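Local coordinates for nucleocapsid (Crimean-congo hemorrhagic fever virus, PDB 4AKL), which binds single- and double-stranded RNA, probably packaging the viral genome, and probably cuts double-stranded DNA without sequence preference, at residues Met1-Asp11 with Phe392-Ala404. Residues are numbered along the deposited sequence; the frame is centred on the assembly and turned at random.
Sequences MENKIEVNSKD and FGTIPVANPDDAA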
loop_
_atom_site.group_PDB
_atom_site.type_symbol
_atom_site.label_atom_id
_atom_site.label_comp_id
_atom_site.label_asym_id
_atom_site.label_seq_id
_atom_site.Cartn_x
_atom_site.Cartn_y
_atom_site.Cartn_z
ATOM N N MET A 1 30.482 7.039 12.728
ATOM C CA MET A 1 29.669 5.960 12.047
ATOM C C MET A 1 28.577 6.479 11.079
ATOM O O MET A 1 27.408 6.733 11.466
ATOM C CB MET A 1 29.031 5.065 13.086
ATOM C CG MET A 1 29.986 4.050 13.669
ATOM S SD MET A 1 29.255 3.305 15.146
ATOM C CE MET A 1 27.650 2.778 14.495
ATOM N N GLU A 2 28.973 6.607 9.819
ATOM C CA GLU A 2 28.108 7.078 8.768
ATOM C C GLU A 2 27.545 5.890 8.012
ATOM O O GLU A 2 27.900 4.749 8.264
ATOM C CB GLU A 2 28.885 7.974 7.800
ATOM C CG GLU A 2 29.609 9.163 8.449
ATOM C CD GLU A 2 31.076 8.917 8.716
ATOM O OE1 GLU A 2 31.447 7.788 9.142
ATOM O OE2 GLU A 2 31.864 9.869 8.501
ATOM N N ASN A 3 26.658 6.196 7.079
ATOM C CA ASN A 3 26.084 5.239 6.157
ATOM C C ASN A 3 27.167 4.669 5.230
ATOM O O ASN A 3 27.680 5.389 4.377
ATOM C CB ASN A 3 24.993 5.943 5.348
ATOM C CG ASN A 3 24.175 4.998 4.492
ATOM O OD1 ASN A 3 24.602 3.887 4.193
ATOM N ND2 ASN A 3 22.969 5.465 4.064
ATOM N N LYS A 4 27.497 3.381 5.398
ATOM C CA LYS A 4 28.564 2.734 4.615
ATOM C C LYS A 4 28.118 2.304 3.204
ATOM O O LYS A 4 28.951 1.961 2.406
ATOM C CB LYS A 4 29.140 1.510 5.346
ATOM C CG LYS A 4 29.651 1.744 6.764
ATOM C CD LYS A 4 30.781 2.719 6.849
ATOM C CE LYS A 4 31.247 2.892 8.303
ATOM N NZ LYS A 4 31.748 1.603 8.991
ATOM N N ILE A 5 26.814 2.341 2.904
ATOM C CA ILE A 5 26.306 1.944 1.596
ATOM C C ILE A 5 26.352 3.171 0.668
ATOM O O ILE A 5 25.319 3.750 0.331
ATOM C CB ILE A 5 24.866 1.337 1.656
ATOM C CG1 ILE A 5 24.709 0.380 2.855
ATOM C CG2 ILE A 5 24.528 0.658 0.292
ATOM C CD1 ILE A 5 23.399 -0.439 2.885
ATOM N N GLU A 6 27.585 3.537 0.271
ATOM C CA GLU A 6 27.875 4.695 -0.568
ATOM C C GLU A 6 27.623 4.321 -2.009
ATOM O O GLU A 6 28.529 3.857 -2.720
ATOM C CB GLU A 6 29.328 5.167 -0.404
ATOM C CG GLU A 6 29.700 5.624 1.001
ATOM C CD GLU A 6 31.118 6.213 1.066
ATOM O OE1 GLU A 6 31.906 6.015 0.091
ATOM O OE2 GLU A 6 31.442 6.877 2.089
ATOM N N VAL A 7 26.387 4.546 -2.413
ATOM C CA VAL A 7 25.864 4.136 -3.671
ATOM C C VAL A 7 24.988 5.260 -4.112
ATOM O O VAL A 7 24.038 5.619 -3.401
ATOM C CB VAL A 7 25.025 2.819 -3.504
ATOM C CG1 VAL A 7 24.211 2.525 -4.726
ATOM C CG2 VAL A 7 25.940 1.632 -3.190
ATOM N N ASN A 8 25.291 5.835 -5.267
ATOM C CA ASN A 8 24.524 6.970 -5.807
ATOM C C ASN A 8 23.917 6.660 -7.189
ATOM O O ASN A 8 23.485 7.580 -7.911
ATOM C CB ASN A 8 25.444 8.218 -5.887
ATOM C CG ASN A 8 26.130 8.550 -4.539
ATOM O OD1 ASN A 8 25.504 9.087 -3.575
ATOM N ND2 ASN A 8 27.408 8.233 -4.466
ATOM N N SER A 9 23.892 5.373 -7.568
ATOM C CA SER A 9 23.431 4.946 -8.914
ATOM C C SER A 9 23.315 3.429 -8.997
ATOM O O SER A 9 23.851 2.701 -8.156
ATOM C CB SER A 9 24.382 5.470 -10.040
ATOM O OG SER A 9 25.680 4.859 -10.026
ATOM N N LYS A 10 22.613 2.959 -10.028
ATOM C CA LYS A 10 22.473 1.532 -10.267
ATOM C C LYS A 10 23.868 0.865 -10.416
ATOM O O LYS A 10 24.183 -0.046 -9.674
ATOM C CB LYS A 10 21.575 1.240 -11.498
ATOM C CG LYS A 10 21.252 -0.295 -11.628
ATOM C CD LYS A 10 20.132 -0.645 -12.642
ATOM C CE LYS A 10 20.231 -2.157 -13.068
ATOM N NZ LYS A 10 18.910 -2.822 -13.447
ATOM N N ASP A 11 24.691 1.327 -11.357
ATOM C CA ASP A 11 26.073 0.773 -11.517
ATOM C C ASP A 11 26.810 0.712 -10.193
ATOM O O ASP A 11 27.319 -0.342 -9.828
ATOM C CB ASP A 11 26.903 1.582 -12.527
ATOM C CG ASP A 11 26.656 1.151 -13.976
ATOM O OD1 ASP A 11 25.980 0.110 -14.212
ATOM O OD2 ASP A 11 27.148 1.859 -14.890
ATOM N N PHE A 392 14.903 -0.261 6.197
ATOM C CA PHE A 392 16.115 0.347 6.786
ATOM C C PHE A 392 16.779 -0.477 7.884
ATOM O O PHE A 392 17.860 -0.093 8.362
ATOM C CB PHE A 392 15.786 1.693 7.428
ATOM C CG PHE A 392 14.900 2.597 6.597
ATOM C CD1 PHE A 392 15.184 2.865 5.274
ATOM C CD2 PHE A 392 13.811 3.215 7.164
ATOM C CE1 PHE A 392 14.371 3.704 4.549
ATOM C CE2 PHE A 392 12.995 4.046 6.424
ATOM C CZ PHE A 392 13.283 4.282 5.146
ATOM N N GLY A 393 16.155 -1.585 8.278
ATOM C CA GLY A 393 16.611 -2.355 9.416
ATOM C C GLY A 393 17.092 -3.770 9.264
ATOM O O GLY A 393 17.475 -4.347 10.250
ATOM N N THR A 394 17.080 -4.333 8.056
ATOM C CA THR A 394 17.618 -5.681 7.853
ATOM C C THR A 394 19.110 -5.610 7.687
ATOM O O THR A 394 19.821 -6.611 7.903
ATOM C CB THR A 394 17.010 -6.368 6.648
ATOM O OG1 THR A 394 17.452 -5.723 5.432
ATOM C CG2 THR A 394 15.465 -6.384 6.735
ATOM N N ILE A 395 19.588 -4.441 7.289
ATOM C CA ILE A 395 21.019 -4.128 7.194
ATOM C C ILE A 395 21.288 -2.836 7.989
ATOM O O ILE A 395 20.723 -1.803 7.662
ATOM C CB ILE A 395 21.436 -3.872 5.729
ATOM C CG1 ILE A 395 21.094 -5.054 4.774
ATOM C CG2 ILE A 395 22.864 -3.609 5.666
ATOM C CD1 ILE A 395 21.299 -4.741 3.254
ATOM N N PRO A 396 22.106 -2.893 9.046
ATOM C CA PRO A 396 22.477 -1.654 9.752
ATOM C C PRO A 396 23.551 -0.929 8.935
ATOM O O PRO A 396 24.660 -1.462 8.727
ATOM C CB PRO A 396 23.024 -2.146 11.071
ATOM C CG PRO A 396 23.636 -3.447 10.779
ATOM C CD PRO A 396 22.850 -4.047 9.580
ATOM N N VAL A 397 23.223 0.259 8.460
ATOM C CA VAL A 397 24.074 0.899 7.435
ATOM C C VAL A 397 25.441 1.330 7.934
ATOM O O VAL A 397 26.360 1.491 7.135
ATOM C CB VAL A 397 23.372 2.101 6.752
ATOM C CG1 VAL A 397 22.094 1.645 6.049
ATOM C CG2 VAL A 397 23.130 3.196 7.736
ATOM N N ALA A 398 25.572 1.504 9.247
ATOM C CA ALA A 398 26.856 1.834 9.874
ATOM C C ALA A 398 27.864 0.675 9.809
ATOM O O ALA A 398 29.061 0.915 9.768
ATOM C CB ALA A 398 26.642 2.266 11.342
ATOM N N ASN A 399 27.373 -0.568 9.830
ATOM C CA ASN A 399 28.230 -1.784 9.727
ATOM C C ASN A 399 27.462 -2.886 8.975
ATOM O O ASN A 399 26.977 -3.813 9.597
ATOM C CB ASN A 399 28.648 -2.277 11.125
ATOM C CG ASN A 399 29.652 -1.345 11.821
ATOM O OD1 ASN A 399 30.806 -1.240 11.400
ATOM N ND2 ASN A 399 29.215 -0.673 12.905
ATOM N N PRO A 400 27.325 -2.772 7.641
ATOM C CA PRO A 400 26.466 -3.662 6.843
ATOM C C PRO A 400 26.651 -5.159 6.994
ATOM O O PRO A 400 25.678 -5.896 6.840
ATOM C CB PRO A 400 26.811 -3.258 5.386
ATOM C CG PRO A 400 27.151 -1.887 5.488
ATOM C CD PRO A 400 27.908 -1.729 6.787
ATOM N N ASP A 401 27.871 -5.607 7.303
ATOM C CA ASP A 401 28.153 -7.056 7.437
ATOM C C ASP A 401 27.439 -7.701 8.615
ATOM O O ASP A 401 27.204 -8.916 8.605
ATOM C CB ASP A 401 29.662 -7.328 7.457
ATOM C CG ASP A 401 30.278 -7.253 6.058
ATOM O OD1 ASP A 401 29.630 -7.733 5.100
ATOM O OD2 ASP A 401 31.396 -6.742 5.922
ATOM N N ASP A 402 27.047 -6.883 9.605
ATOM C CA ASP A 402 26.168 -7.358 10.653
ATOM C C ASP A 402 24.807 -7.835 10.137
ATOM O O ASP A 402 24.098 -8.522 10.888
ATOM C CB ASP A 402 25.967 -6.289 11.758
ATOM C CG ASP A 402 27.189 -6.124 12.641
ATOM O OD1 ASP A 402 28.123 -6.940 12.510
ATOM O OD2 ASP A 402 27.203 -5.174 13.464
ATOM N N ALA A 403 24.417 -7.498 8.889
ATOM C CA ALA A 403 23.184 -8.109 8.300
ATOM C C ALA A 403 23.223 -9.642 8.406
ATOM O O ALA A 403 22.185 -10.273 8.580
ATOM C CB ALA A 403 22.972 -7.685 6.856
ATOM N N ALA A 404 24.423 -10.231 8.321
ATOM C CA ALA A 404 24.573 -11.680 8.438
ATOM C C ALA A 404 24.065 -12.231 9.780
ATOM O O ALA A 404 23.632 -13.378 9.842
ATOM C CB ALA A 404 26.105 -12.144 8.146
#
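K4 grips the turn at V397 and A398 twice, once through its backbone and once through its side chain. Its amide N donates to V397 O (2.8 Å), nearly straight at 165° but from above the carbonyl plane. The side chain, folded at chi2 and again at chi4 (60°), curls round the oxygen of the next carbonyl, NZ ending 2.9 Å from A398 O, nearly in line with the C=O bond. CB of K4 meanwhile rests on CD of P400 at 3.8 Å. The two carbonyls belong to the type I beta turn P396-N399, part of the loop after helix 385-392, against which the irregular N-terminal arm lies before helix 10-24 begins. N3, its CG anti to the backbone N (chi1 -171°), crosses V397 obliquely and lays OD1 against V397 CB at 3.4 Å. That same OD1 accepts from I5 N (3.0 Å), closing an Asx turn, while ND2 is bonded to S84 O. Buried I5 meets V397 at about a right angle, CD1 to CG1 4.0 Å, and its CG1 faces P400 CG; W16 and A81 pack on I5 as well. At the exposed end, CE of M1 lies against the methyl of A398, closer than normal contact, so its exact position is doubtful.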